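Local structure of extracellular solute-binding protein, family 3 (Methylophaga aminisulfidivorans MP, 5SV6) at residues P158-D170 against A239-F251. The protein is of unknown function but has a periplasmic binding protein-like architecture and is probably linked to the methanol dehydrogenase system. Sequence-based numbering, arbitrary orientation.
Sequences PGSPSEVMLREID and APTRDGEGVRQQF
Glu168 sends CG out opposite its backbone N (chi1 172°) and then folds at chi2, which carries its carboxylate onto the Thr241-Arg242 backbone; Met165, present as selenomethionine and bent at both chi2 and chi3, lays SE against Val247. Helix 161-168 thereby meets the 238-239/247-257 hairpin of a family 3 solute-binding fold. The polar end of the contact rests on one direct bond: Arg242 N donates to Glu168 OE2 at 2.8 Å with an N-H...O angle of 159°, arriving from above the carboxylate plane. Glu168 OE1 passes Thr241 CB at 3.4 Å and accepts from a water, whose bridge on to Asp243 N is doubtful because that approach is implausibly short. The Arg242 guanidinium can add at most a general attraction, NE lying 4.2 Å from Glu168 OE2, which sits well out of its plane. With an alanine at Glu168 the carboxylate is gone, which is likely to leave Arg242 N without this acceptor and the 241-243 loop freer to move. Nearer the helix start, Met165 SE packs 3.7 Å from Val247 CG2, a methyl that Val164 CG1 also meets at 3.6 Å. Pro161, in the first turn, sets CB 3.8 Å from Val247 CG1. Gln249 NE2 lies beside Pro161 CB and Met165 CG yet donates to Val247 O, while its OE1 accepts from Trp143. With packing mostly apolar elsewhere, direct polar specificity probably resides in the Glu168 carboxylate.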
loop_
_atom_site.group_PDB
_atom_site.type_symbol
_atom_site.label_atom_id
_atom_site.label_comp_id
_atom_site.label_asym_id
_atom_site.label_seq_id
_atom_site.Cartn_x
_atom_site.Cartn_y
_atom_site.Cartn_z
ATOM N N PRO A 158 5.073 -2.925 -10.677
ATOM C CA PRO A 158 4.682 -4.086 -11.488
ATOM C C PRO A 158 3.819 -5.054 -10.685
ATOM O O PRO A 158 4.028 -5.205 -9.486
ATOM C CB PRO A 158 6.024 -4.731 -11.846
ATOM C CG PRO A 158 7.023 -3.615 -11.728
ATOM C CD PRO A 158 6.537 -2.773 -10.587
ATOM N N GLY A 159 2.847 -5.681 -11.341
ATOM C CA GLY A 159 1.950 -6.608 -10.673
ATOM C C GLY A 159 0.775 -5.947 -9.978
ATOM O O GLY A 159 -0.080 -6.635 -9.398
ATOM N N SER A 160 0.730 -4.616 -10.022
ATOM C CA SER A 160 -0.369 -3.869 -9.419
ATOM C C SER A 160 -1.429 -3.570 -10.498
ATOM O O SER A 160 -1.168 -3.757 -11.686
ATOM C CB SER A 160 0.166 -2.574 -8.786
ATOM O OG SER A 160 0.655 -1.687 -9.775
ATOM N N PRO A 161 -2.626 -3.101 -10.091
ATOM C CA PRO A 161 -3.622 -2.727 -11.107
ATOM C C PRO A 161 -3.099 -1.654 -12.066
ATOM O O PRO A 161 -3.600 -1.551 -13.184
ATOM C CB PRO A 161 -4.785 -2.171 -10.280
ATOM C CG PRO A 161 -4.623 -2.783 -8.923
ATOM C CD PRO A 161 -3.144 -2.925 -8.721
ATOM N N SER A 162 -2.115 -0.872 -11.626
ATOM C CA SER A 162 -1.455 0.109 -12.486
ATOM C C SER A 162 -0.901 -0.542 -13.738
ATOM O O SER A 162 -1.009 0.013 -14.838
ATOM C CB SER A 162 -0.313 0.800 -11.738
ATOM O OG SER A 162 -0.745 1.211 -10.460
ATOM N N GLU A 163 -0.292 -1.714 -13.572
ATOM C CA GLU A 163 0.275 -2.427 -14.712
ATOM C C GLU A 163 -0.822 -2.866 -15.675
ATOM O O GLU A 163 -0.716 -2.668 -16.874
ATOM C CB GLU A 163 1.102 -3.647 -14.265
ATOM C CG GLU A 163 1.802 -4.304 -15.442
ATOM C CD GLU A 163 2.569 -5.573 -15.093
ATOM O OE1 GLU A 163 2.871 -5.810 -13.904
ATOM O OE2 GLU A 163 2.868 -6.332 -16.034
ATOM N N VAL A 164 -1.878 -3.465 -15.135
ATOM C CA VAL A 164 -3.016 -3.886 -15.947
ATOM C C VAL A 164 -3.538 -2.719 -16.789
ATOM O O VAL A 164 -3.771 -2.866 -17.977
ATOM C CB VAL A 164 -4.150 -4.477 -15.068
ATOM C CG1 VAL A 164 -5.283 -5.017 -15.940
ATOM C CG2 VAL A 164 -3.599 -5.586 -14.162
HETATM N N MSE A 165 -3.663 -1.544 -16.182
HETATM C CA MSE A 165 -4.210 -0.388 -16.889
HETATM C C MSE A 165 -3.232 0.251 -17.875
HETATM O O MSE A 165 -3.644 0.826 -18.882
HETATM C CB MSE A 165 -4.729 0.655 -15.897
HETATM C CG MSE A 165 -5.881 0.168 -15.032
HETATM SE SE MSE A 165 -7.279 -0.703 -16.115
HETATM C CE MSE A 165 -7.668 0.759 -17.364
ATOM N N LEU A 166 -1.938 0.146 -17.596
ATOM C CA LEU A 166 -0.938 0.669 -18.525
ATOM C C LEU A 166 -0.954 -0.150 -19.816
ATOM O O LEU A 166 -0.814 0.388 -20.921
ATOM C CB LEU A 166 0.453 0.654 -17.883
ATOM C CG LEU A 166 1.315 1.899 -18.109
ATOM C CD1 LEU A 166 0.548 3.180 -17.796
ATOM C CD2 LEU A 166 2.619 1.835 -17.300
ATOM N N ARG A 167 -1.127 -1.458 -19.672
ATOM C CA ARG A 167 -1.285 -2.318 -20.841
ATOM C C ARG A 167 -2.566 -1.945 -21.578
ATOM O O ARG A 167 -2.575 -1.808 -22.803
ATOM C CB ARG A 167 -1.341 -3.781 -20.425
ATOM C CG ARG A 167 -0.090 -4.283 -19.731
ATOM C CD ARG A 167 -0.223 -5.764 -19.452
ATOM N NE ARG A 167 0.973 -6.337 -18.852
ATOM C CZ ARG A 167 1.930 -6.941 -19.547
ATOM N NH1 ARG A 167 1.820 -7.037 -20.865
ATOM N NH2 ARG A 167 2.985 -7.453 -18.925
ATOM N N GLU A 168 -3.642 -1.758 -20.819
ATOM C CA GLU A 168 -4.929 -1.381 -21.392
ATOM C C GLU A 168 -4.831 -0.157 -22.301
ATOM O O GLU A 168 -5.412 -0.148 -23.384
ATOM C CB GLU A 168 -5.978 -1.142 -20.298
ATOM C CG GLU A 168 -7.295 -0.551 -20.817
ATOM C CD GLU A 168 -8.085 -1.525 -21.686
ATOM O OE1 GLU A 168 -7.785 -2.736 -21.646
ATOM O OE2 GLU A 168 -9.014 -1.079 -22.400
ATOM N N ILE A 169 -4.094 0.869 -21.874
ATOM C CA ILE A 169 -3.943 2.071 -22.695
ATOM C C ILE A 169 -2.699 2.060 -23.588
ATOM O O ILE A 169 -2.310 3.097 -24.122
ATOM C CB ILE A 169 -3.974 3.386 -21.878
ATOM C CG1 ILE A 169 -2.746 3.507 -20.972
ATOM C CG2 ILE A 169 -5.269 3.504 -21.080
ATOM C CD1 ILE A 169 -2.543 4.900 -20.455
ATOM N N ASP A 170 -2.098 0.881 -23.747
ATOM C CA ASP A 170 -1.009 0.662 -24.706
ATOM C C ASP A 170 0.252 1.473 -24.419
ATOM O O ASP A 170 0.941 1.912 -25.339
ATOM C CB ASP A 170 -1.507 0.921 -26.136
ATOM C CG ASP A 170 -2.677 0.017 -26.513
ATOM O OD1 ASP A 170 -2.623 -1.191 -26.202
ATOM O OD2 ASP A 170 -3.662 0.515 -27.097
ATOM N N ALA A 239 -11.972 0.335 -12.739
ATOM C CA ALA A 239 -11.630 0.904 -14.041
ATOM C C ALA A 239 -12.042 -0.032 -15.171
ATOM O O ALA A 239 -11.691 -1.220 -15.159
ATOM C CB ALA A 239 -10.138 1.214 -14.127
ATOM N N PRO A 240 -12.788 0.503 -16.153
ATOM C CA PRO A 240 -13.255 -0.276 -17.308
ATOM C C PRO A 240 -12.118 -0.631 -18.250
ATOM O O PRO A 240 -11.147 0.112 -18.340
ATOM C CB PRO A 240 -14.236 0.679 -18.008
ATOM C CG PRO A 240 -13.829 2.030 -17.563
ATOM C CD PRO A 240 -13.347 1.864 -16.148
ATOM N N THR A 241 -12.239 -1.768 -18.927
ATOM C CA THR A 241 -11.296 -2.148 -19.975
ATOM C C THR A 241 -12.079 -2.546 -21.226
ATOM O O THR A 241 -13.237 -2.948 -21.135
ATOM C CB THR A 241 -10.366 -3.299 -19.530
ATOM O OG1 THR A 241 -11.125 -4.499 -19.326
ATOM C CG2 THR A 241 -9.638 -2.932 -18.240
ATOM N N ARG A 242 -11.460 -2.423 -22.392
ATOM C CA ARG A 242 -12.182 -2.665 -23.635
ATOM C C ARG A 242 -12.555 -4.131 -23.817
ATOM O O ARG A 242 -13.691 -4.446 -24.164
ATOM C CB ARG A 242 -11.369 -2.186 -24.841
ATOM C CG ARG A 242 -11.015 -0.712 -24.793
ATOM C CD ARG A 242 -10.418 -0.231 -26.109
ATOM N NE ARG A 242 -9.731 1.052 -25.960
ATOM C CZ ARG A 242 -10.340 2.219 -25.761
ATOM N NH1 ARG A 242 -9.623 3.330 -25.640
ATOM N NH2 ARG A 242 -11.665 2.279 -25.677
ATOM N N ASP A 243 -11.591 -5.018 -23.591
ATOM C CA ASP A 243 -11.772 -6.440 -23.877
ATOM C C ASP A 243 -11.878 -7.275 -22.605
ATOM O O ASP A 243 -12.710 -8.179 -22.525
ATOM C CB ASP A 243 -10.633 -6.967 -24.763
ATOM C CG ASP A 243 -10.632 -6.348 -26.156
ATOM O OD1 ASP A 243 -11.719 -5.974 -26.651
ATOM O OD2 ASP A 243 -9.540 -6.242 -26.764
ATOM N N GLY A 244 -11.039 -6.970 -21.616
ATOM C CA GLY A 244 -11.045 -7.692 -20.352
ATOM C C GLY A 244 -12.263 -7.404 -19.485
ATOM O O GLY A 244 -13.365 -7.189 -19.997
ATOM N N GLU A 245 -12.072 -7.419 -18.166
ATOM C CA GLU A 245 -13.131 -7.049 -17.226
ATOM C C GLU A 245 -12.681 -5.818 -16.445
ATOM O O GLU A 245 -11.566 -5.348 -16.631
ATOM C CB GLU A 245 -13.445 -8.204 -16.272
ATOM C CG GLU A 245 -13.539 -9.569 -16.956
ATOM C CD GLU A 245 -14.600 -9.617 -18.047
ATOM O OE1 GLU A 245 -14.261 -9.996 -19.189
ATOM O OE2 GLU A 245 -15.773 -9.290 -17.762
ATOM N N GLY A 246 -13.542 -5.289 -15.582
ATOM C CA GLY A 246 -13.199 -4.097 -14.826
ATOM C C GLY A 246 -12.073 -4.363 -13.839
ATOM O O GLY A 246 -12.036 -5.418 -13.214
ATOM N N VAL A 247 -11.157 -3.407 -13.706
ATOM C CA VAL A 247 -9.978 -3.556 -12.849
ATOM C C VAL A 247 -10.128 -2.725 -11.569
ATOM O O VAL A 247 -10.146 -1.496 -11.618
ATOM C CB VAL A 247 -8.690 -3.152 -13.616
ATOM C CG1 VAL A 247 -7.436 -3.383 -12.771
ATOM C CG2 VAL A 247 -8.591 -3.931 -14.932
ATOM N N ARG A 248 -10.262 -3.408 -10.432
ATOM C CA ARG A 248 -10.440 -2.749 -9.139
ATOM C C ARG A 248 -9.229 -1.892 -8.771
ATOM O O ARG A 248 -8.092 -2.341 -8.891
ATOM C CB ARG A 248 -10.698 -3.797 -8.046
ATOM C CG ARG A 248 -10.829 -3.222 -6.641
ATOM C CD ARG A 248 -11.339 -4.276 -5.651
ATOM N NE ARG A 248 -12.769 -4.501 -5.824
ATOM C CZ ARG A 248 -13.707 -3.713 -5.302
ATOM N NH1 ARG A 248 -13.366 -2.652 -4.569
ATOM N NH2 ARG A 248 -14.987 -3.985 -5.510
ATOM N N GLN A 249 -9.475 -0.660 -8.338
ATOM C CA GLN A 249 -8.392 0.254 -7.950
ATOM C C GLN A 249 -8.486 0.653 -6.481
ATOM O O GLN A 249 -7.588 1.317 -5.961
ATOM C CB GLN A 249 -8.453 1.532 -8.785
ATOM C CG GLN A 249 -8.710 1.304 -10.254
ATOM C CD GLN A 249 -7.458 0.962 -11.014
ATOM O OE1 GLN A 249 -6.473 1.695 -10.961
ATOM N NE2 GLN A 249 -7.488 -0.157 -11.741
ATOM N N GLN A 250 -9.585 0.273 -5.833
ATOM C CA GLN A 250 -9.829 0.611 -4.429
ATOM C C GLN A 250 -10.003 -0.667 -3.616
ATOM O O GLN A 250 -10.707 -1.576 -4.039
ATOM C CB GLN A 250 -11.082 1.486 -4.290
ATOM C CG GLN A 250 -10.959 2.863 -4.917
ATOM C CD GLN A 250 -12.230 3.693 -4.776
ATOM O OE1 GLN A 250 -13.107 3.384 -3.965
ATOM N NE2 GLN A 250 -12.317 4.771 -5.543
ATOM N N PHE A 251 -9.366 -0.735 -2.448
ATOM C CA PHE A 251 -9.336 -1.978 -1.670
ATOM C C PHE A 251 -9.566 -1.746 -0.177
ATOM O O PHE A 251 -8.938 -0.869 0.426
ATOM C CB PHE A 251 -7.989 -2.691 -1.862
ATOM C CG PHE A 251 -7.738 -3.135 -3.283
ATOM C CD1 PHE A 251 -8.024 -4.439 -3.674
ATOM C CD2 PHE A 251 -7.247 -2.244 -4.226
ATOM C CE1 PHE A 251 -7.824 -4.845 -4.986
ATOM C CE2 PHE A 251 -7.039 -2.643 -5.546
ATOM C CZ PHE A 251 -7.327 -3.948 -5.925
HETATM O O HOH W 1 -9.210 -4.828 -22.751
#